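Local structure of BRIC1 (6FF6) at residues Q24-E29 and G69-T74; E188-E193 and R242-E247; A56-A61 and F89-E94; F177-E182 and D221-S226. The protein is of unknown function but is a computationally designed, all-helical protein with a novel corrugated repeat architecture. All blocks are in the same frame, centred on the assembly; numbering follows the deposited sequence.

Contact 1. Residues Q24-E29 and G69-T74; sequences QTFFDE and GTFGFT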
# COMPACT_ATOMS: atom_id res chain seq x y z
N GLN A 24 9.27 6.98 -9.95
CA GLN A 24 9.92 8.31 -9.93
C GLN A 24 9.72 9.12 -11.21
O GLN A 24 9.62 10.34 -11.14
CB GLN A 24 11.41 8.22 -9.56
CG GLN A 24 12.02 9.55 -9.07
CD GLN A 24 11.34 10.14 -7.84
OE1 GLN A 24 11.06 9.46 -6.85
NE2 GLN A 24 11.06 11.44 -7.88
N THR A 25 9.63 8.45 -12.37
CA THR A 25 9.39 9.12 -13.64
C THR A 25 8.02 9.78 -13.57
O THR A 25 7.89 10.96 -13.92
CB THR A 25 9.59 8.16 -14.82
OG1 THR A 25 10.97 7.82 -14.90
CG2 THR A 25 9.16 8.76 -16.15
N PHE A 26 7.03 9.05 -13.06
CA PHE A 26 5.69 9.59 -12.86
C PHE A 26 5.70 10.77 -11.88
O PHE A 26 5.17 11.81 -12.21
CB PHE A 26 4.72 8.51 -12.40
CG PHE A 26 3.39 9.05 -11.93
CD1 PHE A 26 2.47 9.58 -12.84
CD2 PHE A 26 3.05 9.03 -10.59
CE1 PHE A 26 1.24 10.08 -12.40
CE2 PHE A 26 1.80 9.51 -10.16
CZ PHE A 26 0.91 10.03 -11.07
N PHE A 27 6.34 10.61 -10.71
CA PHE A 27 6.43 11.66 -9.69
C PHE A 27 7.06 12.94 -10.19
O PHE A 27 6.58 14.02 -9.84
CB PHE A 27 7.16 11.18 -8.42
CG PHE A 27 6.47 10.05 -7.70
CD1 PHE A 27 5.13 10.15 -7.34
CD2 PHE A 27 7.17 8.89 -7.37
CE1 PHE A 27 4.47 9.08 -6.72
CE2 PHE A 27 6.51 7.83 -6.74
CZ PHE A 27 5.17 7.93 -6.41
N ASP A 28 8.11 12.85 -11.02
CA ASP A 28 8.77 14.03 -11.58
C ASP A 28 7.86 14.70 -12.58
O ASP A 28 7.69 15.91 -12.50
CB ASP A 28 10.13 13.66 -12.18
CG ASP A 28 11.17 13.17 -11.16
OD1 ASP A 28 10.95 13.37 -9.94
OD2 ASP A 28 12.20 12.60 -11.60
N GLU A 29 7.23 13.92 -13.47
CA GLU A 29 6.29 14.44 -14.47
C GLU A 29 5.08 15.10 -13.82
O GLU A 29 4.71 16.22 -14.20
CB GLU A 29 5.79 13.31 -15.36
CG GLU A 29 6.50 13.16 -16.69
CD GLU A 29 6.11 11.89 -17.43
OE1 GLU A 29 4.92 11.50 -17.35
OE2 GLU A 29 6.99 11.29 -18.08
N GLY A 69 -3.79 5.62 -11.95
CA GLY A 69 -4.43 4.34 -12.24
C GLY A 69 -3.43 3.22 -12.44
O GLY A 69 -3.58 2.14 -11.87
N THR A 70 -2.37 3.49 -13.23
CA THR A 70 -1.30 2.53 -13.53
C THR A 70 -0.67 1.96 -12.26
O THR A 70 -0.46 0.75 -12.17
CB THR A 70 -0.23 3.18 -14.45
OG1 THR A 70 -0.84 3.61 -15.67
CG2 THR A 70 0.91 2.24 -14.78
N PHE A 71 -0.39 2.82 -11.27
CA PHE A 71 0.29 2.43 -10.03
C PHE A 71 -0.62 2.18 -8.83
O PHE A 71 -0.10 1.93 -7.73
CB PHE A 71 1.36 3.45 -9.67
CG PHE A 71 2.39 3.70 -10.75
CD1 PHE A 71 3.25 2.70 -11.16
CD2 PHE A 71 2.51 4.95 -11.34
CE1 PHE A 71 4.20 2.94 -12.15
CE2 PHE A 71 3.46 5.19 -12.33
CZ PHE A 71 4.30 4.18 -12.73
N GLY A 72 -1.93 2.23 -9.04
CA GLY A 72 -2.92 2.02 -7.99
C GLY A 72 -3.01 3.12 -6.95
O GLY A 72 -3.45 2.87 -5.82
N PHE A 73 -2.62 4.35 -7.32
CA PHE A 73 -2.68 5.52 -6.43
C PHE A 73 -4.14 6.00 -6.34
O PHE A 73 -4.54 6.98 -6.96
CB PHE A 73 -1.70 6.61 -6.88
CG PHE A 73 -0.23 6.22 -6.97
CD1 PHE A 73 0.26 5.11 -6.29
CD2 PHE A 73 0.66 6.98 -7.72
CE1 PHE A 73 1.61 4.77 -6.36
CE2 PHE A 73 2.02 6.64 -7.79
CZ PHE A 73 2.48 5.54 -7.10
N THR A 74 -4.94 5.23 -5.57
CA THR A 74 -6.38 5.40 -5.47
C THR A 74 -6.81 6.74 -4.90
O THR A 74 -7.74 7.34 -5.45
CB THR A 74 -7.02 4.23 -4.75
OG1 THR A 74 -6.27 3.93 -3.58
CG2 THR A 74 -7.10 3.01 -5.64

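Contact 2. Residues E188-E193 and R242-E247; sequences ENLLDE and RQLALE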
# COMPACT_ATOMS: atom_id res chain seq x y z
N GLU A 188 23.62 -13.11 -6.65
CA GLU A 188 22.44 -13.72 -7.28
C GLU A 188 22.80 -14.40 -8.59
O GLU A 188 22.38 -15.53 -8.81
CB GLU A 188 21.35 -12.67 -7.51
CG GLU A 188 20.06 -13.23 -8.06
CD GLU A 188 19.08 -12.21 -8.59
OE1 GLU A 188 19.49 -11.06 -8.85
OE2 GLU A 188 17.90 -12.56 -8.78
N ASN A 189 23.55 -13.73 -9.46
CA ASN A 189 23.97 -14.30 -10.74
C ASN A 189 24.79 -15.59 -10.53
O ASN A 189 24.56 -16.57 -11.24
CB ASN A 189 24.73 -13.27 -11.58
CG ASN A 189 23.84 -12.21 -12.18
OD1 ASN A 189 22.63 -12.38 -12.37
ND2 ASN A 189 24.44 -11.08 -12.50
N LEU A 190 25.69 -15.58 -9.52
CA LEU A 190 26.50 -16.74 -9.12
C LEU A 190 25.60 -17.83 -8.55
O LEU A 190 25.79 -19.00 -8.87
CB LEU A 190 27.57 -16.34 -8.08
CG LEU A 190 28.70 -15.41 -8.57
CD1 LEU A 190 29.52 -14.88 -7.42
CD2 LEU A 190 29.61 -16.13 -9.51
N LEU A 191 24.57 -17.45 -7.77
CA LEU A 191 23.60 -18.39 -7.21
C LEU A 191 22.72 -19.01 -8.31
O LEU A 191 22.31 -20.17 -8.17
CB LEU A 191 22.74 -17.72 -6.14
CG LEU A 191 23.47 -17.23 -4.88
CD1 LEU A 191 22.58 -16.32 -4.07
CD2 LEU A 191 23.96 -18.38 -4.04
N ASP A 192 22.45 -18.25 -9.39
CA ASP A 192 21.66 -18.72 -10.53
C ASP A 192 22.44 -19.80 -11.28
O ASP A 192 21.88 -20.84 -11.64
CB ASP A 192 21.29 -17.57 -11.47
CG ASP A 192 20.22 -17.95 -12.48
OD1 ASP A 192 19.07 -18.18 -12.06
OD2 ASP A 192 20.55 -18.03 -13.68
N GLU A 193 23.75 -19.58 -11.47
CA GLU A 193 24.61 -20.57 -12.12
C GLU A 193 24.81 -21.79 -11.21
O GLU A 193 24.85 -22.92 -11.70
CB GLU A 193 25.92 -19.93 -12.56
CG GLU A 193 25.95 -19.49 -14.01
CD GLU A 193 24.96 -18.43 -14.45
OE1 GLU A 193 25.30 -17.23 -14.33
OE2 GLU A 193 23.87 -18.79 -14.94
N ARG A 242 33.06 -10.96 -8.91
CA ARG A 242 33.32 -11.01 -10.35
C ARG A 242 34.48 -11.96 -10.69
O ARG A 242 34.48 -12.56 -11.76
CB ARG A 242 33.55 -9.61 -10.92
CG ARG A 242 32.26 -8.83 -10.98
CD ARG A 242 32.49 -7.36 -11.25
NE ARG A 242 31.42 -6.55 -10.67
CZ ARG A 242 31.35 -5.23 -10.74
NH1 ARG A 242 32.31 -4.54 -11.37
NH2 ARG A 242 30.34 -4.58 -10.19
N GLN A 243 35.45 -12.09 -9.75
CA GLN A 243 36.61 -12.98 -9.82
C GLN A 243 36.08 -14.42 -9.85
O GLN A 243 36.49 -15.21 -10.70
CB GLN A 243 37.49 -12.75 -8.58
CG GLN A 243 38.72 -13.64 -8.43
CD GLN A 243 39.86 -13.17 -9.28
OE1 GLN A 243 40.02 -11.98 -9.56
NE2 GLN A 243 40.69 -14.11 -9.70
N LEU A 244 35.13 -14.72 -8.96
CA LEU A 244 34.47 -16.02 -8.86
C LEU A 244 33.64 -16.34 -10.09
O LEU A 244 33.56 -17.50 -10.47
CB LEU A 244 33.58 -16.03 -7.64
CG LEU A 244 33.54 -17.30 -6.84
CD1 LEU A 244 34.88 -17.55 -6.15
CD2 LEU A 244 32.44 -17.21 -5.81
N ALA A 245 33.03 -15.33 -10.73
CA ALA A 245 32.23 -15.47 -11.95
C ALA A 245 33.09 -15.92 -13.12
O ALA A 245 32.57 -16.52 -14.07
CB ALA A 245 31.55 -14.15 -12.29
N LEU A 246 34.39 -15.62 -13.04
CA LEU A 246 35.39 -15.98 -14.03
C LEU A 246 35.98 -17.33 -13.65
O LEU A 246 36.08 -18.21 -14.51
CB LEU A 246 36.52 -14.91 -14.09
CG LEU A 246 36.15 -13.49 -14.58
CD1 LEU A 246 37.16 -12.45 -14.09
CD2 LEU A 246 36.03 -13.44 -16.09
N GLU A 247 36.38 -17.49 -12.37
CA GLU A 247 37.01 -18.69 -11.80
C GLU A 247 36.17 -19.95 -11.84
O GLU A 247 36.72 -21.03 -12.07
CB GLU A 247 37.49 -18.43 -10.36
CG GLU A 247 38.78 -17.63 -10.30
CD GLU A 247 39.32 -17.31 -8.92
OE1 GLU A 247 38.56 -17.40 -7.93
OE2 GLU A 247 40.52 -16.95 -8.84

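Contact 3. Residues A56-A61 and F89-E94; sequences AIFRAA and FARRGE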
# COMPACT_ATOMS: atom_id res chain seq x y z
N ALA A 56 -5.79 22.97 -21.08
CA ALA A 56 -4.44 22.74 -20.53
C ALA A 56 -4.53 22.11 -19.15
O ALA A 56 -3.86 21.11 -18.89
CB ALA A 56 -3.65 24.04 -20.46
N ILE A 57 -5.39 22.65 -18.27
CA ILE A 57 -5.58 22.12 -16.92
C ILE A 57 -6.16 20.71 -17.01
O ILE A 57 -5.74 19.80 -16.28
CB ILE A 57 -6.46 23.07 -16.08
CG1 ILE A 57 -5.79 24.43 -15.92
CG2 ILE A 57 -6.71 22.47 -14.72
CD1 ILE A 57 -6.73 25.57 -15.71
N PHE A 58 -7.09 20.52 -17.92
CA PHE A 58 -7.70 19.23 -18.15
C PHE A 58 -6.68 18.19 -18.62
O PHE A 58 -6.66 17.09 -18.10
CB PHE A 58 -8.85 19.37 -19.16
CG PHE A 58 -9.55 18.06 -19.39
CD1 PHE A 58 -10.51 17.61 -18.49
CD2 PHE A 58 -9.22 17.25 -20.47
CE1 PHE A 58 -11.13 16.37 -18.67
CE2 PHE A 58 -9.85 16.02 -20.66
CZ PHE A 58 -10.78 15.57 -19.75
N ARG A 59 -5.83 18.55 -19.59
CA ARG A 59 -4.78 17.66 -20.13
C ARG A 59 -3.82 17.21 -19.07
O ARG A 59 -3.45 16.04 -19.03
CB ARG A 59 -3.99 18.37 -21.22
CG ARG A 59 -4.67 18.40 -22.56
CD ARG A 59 -4.19 19.61 -23.31
NE ARG A 59 -5.06 19.91 -24.43
CZ ARG A 59 -4.64 20.33 -25.61
NH1 ARG A 59 -3.35 20.53 -25.82
NH2 ARG A 59 -5.50 20.53 -26.60
N ALA A 60 -3.38 18.15 -18.21
CA ALA A 60 -2.46 17.86 -17.13
C ALA A 60 -3.13 16.92 -16.13
O ALA A 60 -2.51 15.95 -15.71
CB ALA A 60 -2.02 19.14 -16.45
N ALA A 61 -4.40 17.17 -15.79
CA ALA A 61 -5.16 16.30 -14.87
C ALA A 61 -5.36 14.91 -15.47
O ALA A 61 -5.16 13.92 -14.80
CB ALA A 61 -6.51 16.94 -14.53
N PHE A 89 -17.02 20.30 -16.90
CA PHE A 89 -18.15 21.24 -16.90
C PHE A 89 -17.63 22.64 -17.29
O PHE A 89 -18.27 23.35 -18.05
CB PHE A 89 -18.84 21.34 -15.53
CG PHE A 89 -19.23 20.09 -14.78
CD1 PHE A 89 -19.85 19.02 -15.43
CD2 PHE A 89 -19.05 20.00 -13.40
CE1 PHE A 89 -20.20 17.86 -14.73
CE2 PHE A 89 -19.40 18.84 -12.69
CZ PHE A 89 -19.98 17.78 -13.36
N ALA A 90 -16.48 23.04 -16.74
CA ALA A 90 -15.92 24.35 -16.99
C ALA A 90 -15.57 24.55 -18.46
O ALA A 90 -16.04 25.53 -19.05
CB ALA A 90 -14.71 24.60 -16.11
N ARG A 91 -14.81 23.61 -19.06
CA ARG A 91 -14.37 23.71 -20.45
C ARG A 91 -15.51 23.54 -21.43
O ARG A 91 -15.45 24.11 -22.52
CB ARG A 91 -13.19 22.76 -20.75
CG ARG A 91 -13.55 21.28 -20.90
CD ARG A 91 -12.31 20.43 -21.02
NE ARG A 91 -12.65 19.04 -21.32
CZ ARG A 91 -12.32 18.41 -22.45
NH1 ARG A 91 -12.65 17.14 -22.63
NH2 ARG A 91 -11.67 19.06 -23.40
N ARG A 92 -16.54 22.78 -21.06
CA ARG A 92 -17.68 22.60 -21.96
C ARG A 92 -18.69 23.73 -21.80
O ARG A 92 -19.40 24.04 -22.75
CB ARG A 92 -18.29 21.20 -21.83
CG ARG A 92 -17.36 20.12 -22.37
CD ARG A 92 -17.76 18.73 -21.95
NE ARG A 92 -16.79 17.74 -22.42
CZ ARG A 92 -16.86 17.11 -23.59
NH1 ARG A 92 -17.84 17.39 -24.45
NH2 ARG A 92 -15.94 16.21 -23.92
N GLY A 93 -18.69 24.37 -20.63
CA GLY A 93 -19.57 25.50 -20.36
C GLY A 93 -20.78 25.19 -19.50
O GLY A 93 -21.67 26.03 -19.37
N GLU A 94 -20.81 23.99 -18.92
CA GLU A 94 -21.88 23.55 -18.01
C GLU A 94 -21.75 24.28 -16.65
O GLU A 94 -22.76 24.53 -15.98
CB GLU A 94 -21.85 22.02 -17.80
CG GLU A 94 -22.02 21.18 -19.05
CD GLU A 94 -21.43 19.79 -18.95
OE1 GLU A 94 -20.56 19.46 -19.79
OE2 GLU A 94 -21.83 19.03 -18.03

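Contact 4. Residues F177-E182 and D221-S226; sequences FTILQE and DAYKNS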
# COMPACT_ATOMS: atom_id res chain seq x y z
N PHE A 177 18.83 1.67 -2.71
CA PHE A 177 20.04 1.22 -2.04
C PHE A 177 20.92 0.58 -3.12
O PHE A 177 20.98 -0.64 -3.25
CB PHE A 177 19.71 0.25 -0.89
CG PHE A 177 18.84 0.74 0.25
CD1 PHE A 177 18.89 2.07 0.68
CD2 PHE A 177 18.04 -0.14 0.97
CE1 PHE A 177 18.11 2.50 1.76
CE2 PHE A 177 17.25 0.30 2.05
CZ PHE A 177 17.29 1.62 2.43
N THR A 178 21.56 1.42 -3.95
CA THR A 178 22.40 1.02 -5.08
C THR A 178 23.53 0.06 -4.66
O THR A 178 23.69 -0.98 -5.31
CB THR A 178 22.91 2.28 -5.82
OG1 THR A 178 21.81 2.91 -6.48
CG2 THR A 178 24.01 1.98 -6.84
N ILE A 179 24.29 0.39 -3.60
CA ILE A 179 25.40 -0.44 -3.11
C ILE A 179 24.91 -1.83 -2.69
O ILE A 179 25.51 -2.81 -3.12
CB ILE A 179 26.22 0.29 -2.03
CG1 ILE A 179 27.16 1.30 -2.69
CG2 ILE A 179 27.01 -0.66 -1.17
CD1 ILE A 179 27.75 2.35 -1.77
N LEU A 180 23.83 -1.92 -1.89
CA LEU A 180 23.24 -3.21 -1.42
C LEU A 180 22.71 -4.05 -2.57
O LEU A 180 22.91 -5.27 -2.59
CB LEU A 180 22.15 -3.01 -0.33
CG LEU A 180 21.40 -4.26 0.20
CD1 LEU A 180 22.34 -5.22 0.92
CD2 LEU A 180 20.25 -3.86 1.08
N GLN A 181 22.03 -3.38 -3.52
CA GLN A 181 21.43 -4.01 -4.68
C GLN A 181 22.49 -4.65 -5.52
O GLN A 181 22.34 -5.81 -5.86
CB GLN A 181 20.64 -2.99 -5.50
CG GLN A 181 19.84 -3.61 -6.63
CD GLN A 181 19.30 -2.57 -7.57
OE1 GLN A 181 19.93 -1.53 -7.83
NE2 GLN A 181 18.13 -2.86 -8.15
N GLU A 182 23.57 -3.92 -5.82
CA GLU A 182 24.66 -4.42 -6.63
C GLU A 182 25.35 -5.63 -6.03
O GLU A 182 25.57 -6.60 -6.76
CB GLU A 182 25.65 -3.30 -6.94
CG GLU A 182 25.11 -2.28 -7.93
CD GLU A 182 24.45 -2.88 -9.15
OE1 GLU A 182 23.20 -2.98 -9.16
OE2 GLU A 182 25.17 -3.29 -10.09
N ASP A 221 22.77 -2.40 7.77
CA ASP A 221 22.99 -1.65 9.00
C ASP A 221 23.33 -0.17 8.78
O ASP A 221 22.82 0.69 9.51
CB ASP A 221 24.05 -2.33 9.88
CG ASP A 221 23.61 -3.67 10.47
OD1 ASP A 221 22.40 -4.02 10.37
OD2 ASP A 221 24.47 -4.39 11.02
N ALA A 222 24.17 0.13 7.78
CA ALA A 222 24.51 1.50 7.44
C ALA A 222 23.23 2.23 7.07
O ALA A 222 22.93 3.26 7.67
CB ALA A 222 25.49 1.54 6.29
N TYR A 223 22.43 1.67 6.13
CA TYR A 223 21.15 2.26 5.72
C TYR A 223 20.16 2.34 6.90
O TYR A 223 19.41 3.31 7.00
CB TYR A 223 20.47 1.49 4.58
CG TYR A 223 21.27 1.25 3.32
CD1 TYR A 223 21.73 2.31 2.55
CD2 TYR A 223 21.43 -0.03 2.81
CE1 TYR A 223 22.38 2.10 1.34
CE2 TYR A 223 22.14 -0.26 1.63
CZ TYR A 223 22.60 0.81 0.90
OH TYR A 223 23.25 0.61 -0.29
N LYS A 224 20.18 1.32 7.80
CA LYS A 224 19.32 1.27 8.99
C LYS A 224 19.58 2.48 9.89
O LYS A 224 18.65 3.03 10.46
CB LYS A 224 19.53 -0.04 9.76
CG LYS A 224 18.38 -0.46 10.66
CD LYS A 224 18.64 -1.85 11.24
CE LYS A 224 17.45 -2.44 11.99
NZ LYS A 224 17.67 -3.86 12.36
N ASN A 225 20.85 2.92 9.96
CA ASN A 225 21.29 4.05 10.78
C ASN A 225 21.40 5.34 9.98
O ASN A 225 22.02 6.30 10.44
CB ASN A 225 22.62 3.72 11.47
CG ASN A 225 22.53 2.61 12.50
OD1 ASN A 225 21.58 2.52 13.28
ND2 ASN A 225 23.53 1.74 12.52
N SER A 226 20.80 5.36 8.76
CA SER A 226 20.78 6.49 7.83
C SER A 226 22.21 6.98 7.50
O SER A 226 22.49 8.18 7.40
CB SER A 226 19.86 7.60 8.33
OG SER A 226 18.53 7.13 8.52

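Contact 1. Residues Q24-E29 and G69-T74
The ring of Phe-26 lies obliquely against Phe-71 and Phe-73, and with Phe-27 these residues make an aromatic cluster inside a helical bundle resembling the Hpt domain. The cluster joins the start of helix 23-42 to the end of helix 51-71 and the turn that follows it. Phe-26 has its CG anti to the backbone N (chi1 169°), which carries the ring across to the other segment. Its stem meets the first partner, CB of Phe-26 lying 3.6 Å from CE2 of Phe-71, and the two ring planes are inclined at 53°. Further out, CE2 of Phe-26 reaches CD2 of Phe-73 at 3.7 Å, while CD2 of Phe-26 sits at the edge of the Phe-73 ring, in its plane. One face of Phe-73 is covered by CB of Phe-71, two residues earlier. That fold-back is possible because Gly-72, with positive phi, closes the helix in a Schellman motif and leaves Phe-73 at the N-cap of helix 74-92. Tyr-119 stacks on Phe-73, Tyr-23 meets it edge to face, and Leu-116 packs on Phe-26 and Phe-27 from helix 99-121. No hydrogen bond crosses between the two segments. Phe-27 and Phe-73 meet rim to rim with nearly parallel planes, 12° apart, and CE1 of Phe-27 stands 3.6 Å from CE2 of Phe-73.

Contact 2. Residues E188-E193 and R242-E247
Just before Leu-244, which packs on Leu-190 across the contact, the carbonyl oxygen of Gln-243 takes two backbone N-H groups: Glu-247 N lies 2.8 Å from Gln-243 O, and Leu-246 N approaches the same oxygen at 3.2 Å. NE2 of Gln-243 also reaches OE2 of Glu-247 at 3.0 Å in a nearly straight bond (170°), which leaves Gln-243 in its amide plane but meets the carboxylate from well above. This side-chain bond lies on the exposed side of helix 231-247, whereas the side facing helix 178-196 is apolar. Leu-190 is the one residue of 188-193 that touches the other segment. With its CG anti to the carbonyl carbon (chi1 -67°), it sends its two methyl groups to different partners. CD2 of Leu-190 is pressed on the backbone, 3.6 Å from CA of Ala-245, and also meets CB of Ala-245 at 3.9 Å. The other methyl faces the end of Leu-244, with 4.1 Å between CD1 of Leu-190 and CD2 of Leu-244, the two side chains crossing at about a right angle. The small alanine lets the backbones come close, CA of Leu-190 being 6.5 Å from CA of Ala-245. Phe-209 and Met-199 also cover Leu-190, and Leu-244 rests on Ile-205 and Leu-208. The arrangement is that of a C-terminal helix laid by leucine packing against a helical hairpin, here helices 178-196 and 203-224.

Contact 3. Residues A56-A61 and F89-E94
Phe-58 and Arg-91 make the tight part of this contact: the guanidinium lies flat on one face of the ring, their centres 3.9 Å apart and their planes inclined at 15°. Almost the whole end of the arginine takes part. NE of Arg-91 sits above the ring, 3.8 Å from CG of Phe-58, and NH1 of Arg-91 comes to 3.6 Å from CE2 of Phe-58 farther along. With CZ nearly on the ring normal, the pair is a cation-pi interaction as well as a stack. The torsions serve this overlap. Arg-91 CG lies between the backbone N and the carbonyl carbon (chi1 76°), and from there the chain runs extended to NE. Two bonds probably help to hold the rotation of the guanidinium: a salt bridge from NE to Asp-88 and a hydrogen bond from NH2 to OD1 of Asn-55. Between these two segments nothing else touches. Arg-59 and Arg-92 are exposed to solvent and stay off the opposite segment, NE of Arg-59 lying 6.7 Å from NH2 of Arg-91. Helix 74-92 then ends at Gly-93, whose positive phi turns the chain away, and Glu-94 beyond it packs on Asp-154 of the second subunit. A surface-lying arginine-phenylalanine cation-pi stack thus bridges helices 51-71 and 74-92, an antiparallel helical hairpin of a bundle resembling the Hpt domain, near its open end.

Contact 4. Residues F177-E182 and D221-S226
Phe-177 and Tyr-223 lie face to face, ring centroids 3.9 Å apart and planes at 14°. Because the side chains run in opposite directions, each CB comes over the partner's ring in a CH-pi contact: CB of Phe-177 stands 3.4 Å from CZ of Tyr-223, and CB of Tyr-223 is 3.8 Å from CZ of Phe-177. Between them CD1 of Phe-177 and CD1 of Tyr-223 meet at 3.4 Å. At the edge of the tyrosine ring, near its plane, comes Leu-180, with its CB 3.4 Å from CE2 of Tyr-223. Tyr-223 directs its CG anti to the carbonyl carbon (chi1 -55°), and the ring extends from the last turn of helix 203-224 to the first turn of helix 178-196. These two helices belong to a helical bundle resembling the Hpt domain, and Phe-177 occupies the N-cap position of helix 178-196. A phenylalanine side chain there can accept no hydrogen bond. The phenol oxygen supplies an acceptor instead: N of Leu-180 donates to OH of Tyr-223 at 3.0 Å, with an N-H...O angle of 151°. The helix dipole would probably strengthen the pull on this oxygen. Beside the bond, CB of Ile-179 lies 3.5 Å from OH of Tyr-223, so the hydroxyl is partly wrapped by hydrocarbon. Phe-131 packs on both aromatic rings, and Pro-229 touches Ile-179 and Tyr-223. Past the ring, helix 203-224 closes in a Schellman motif with Ser-226, of positive phi, as its C-prime residue: N of Ser-226 bonds back to O of Tyr-223, and N of Glu-227 to O of Ala-222.

Contacts 1 and 3 lie in the first Hpt-like part of the chain and share helix 51-71; their centres are about 21 Å apart, and their segments alternate along the chain. Contacts 2 and 4 cross in the same way through helix 178-196, with centres about 22 Å apart; contact 4 lies in what is probably a second Hpt-like part, and contact 2 adds the last helix, 231-247. The two pairs follow one another in series. Contacts 1 and 4 have centres about 25 Å apart, whereas those of contacts 2 and 3 are about 56 Å apart on opposite sides of the chain's centre. The layout is consistent with an elongated, corrugated repeat in which each half of the chain is held by contacts between its own helices.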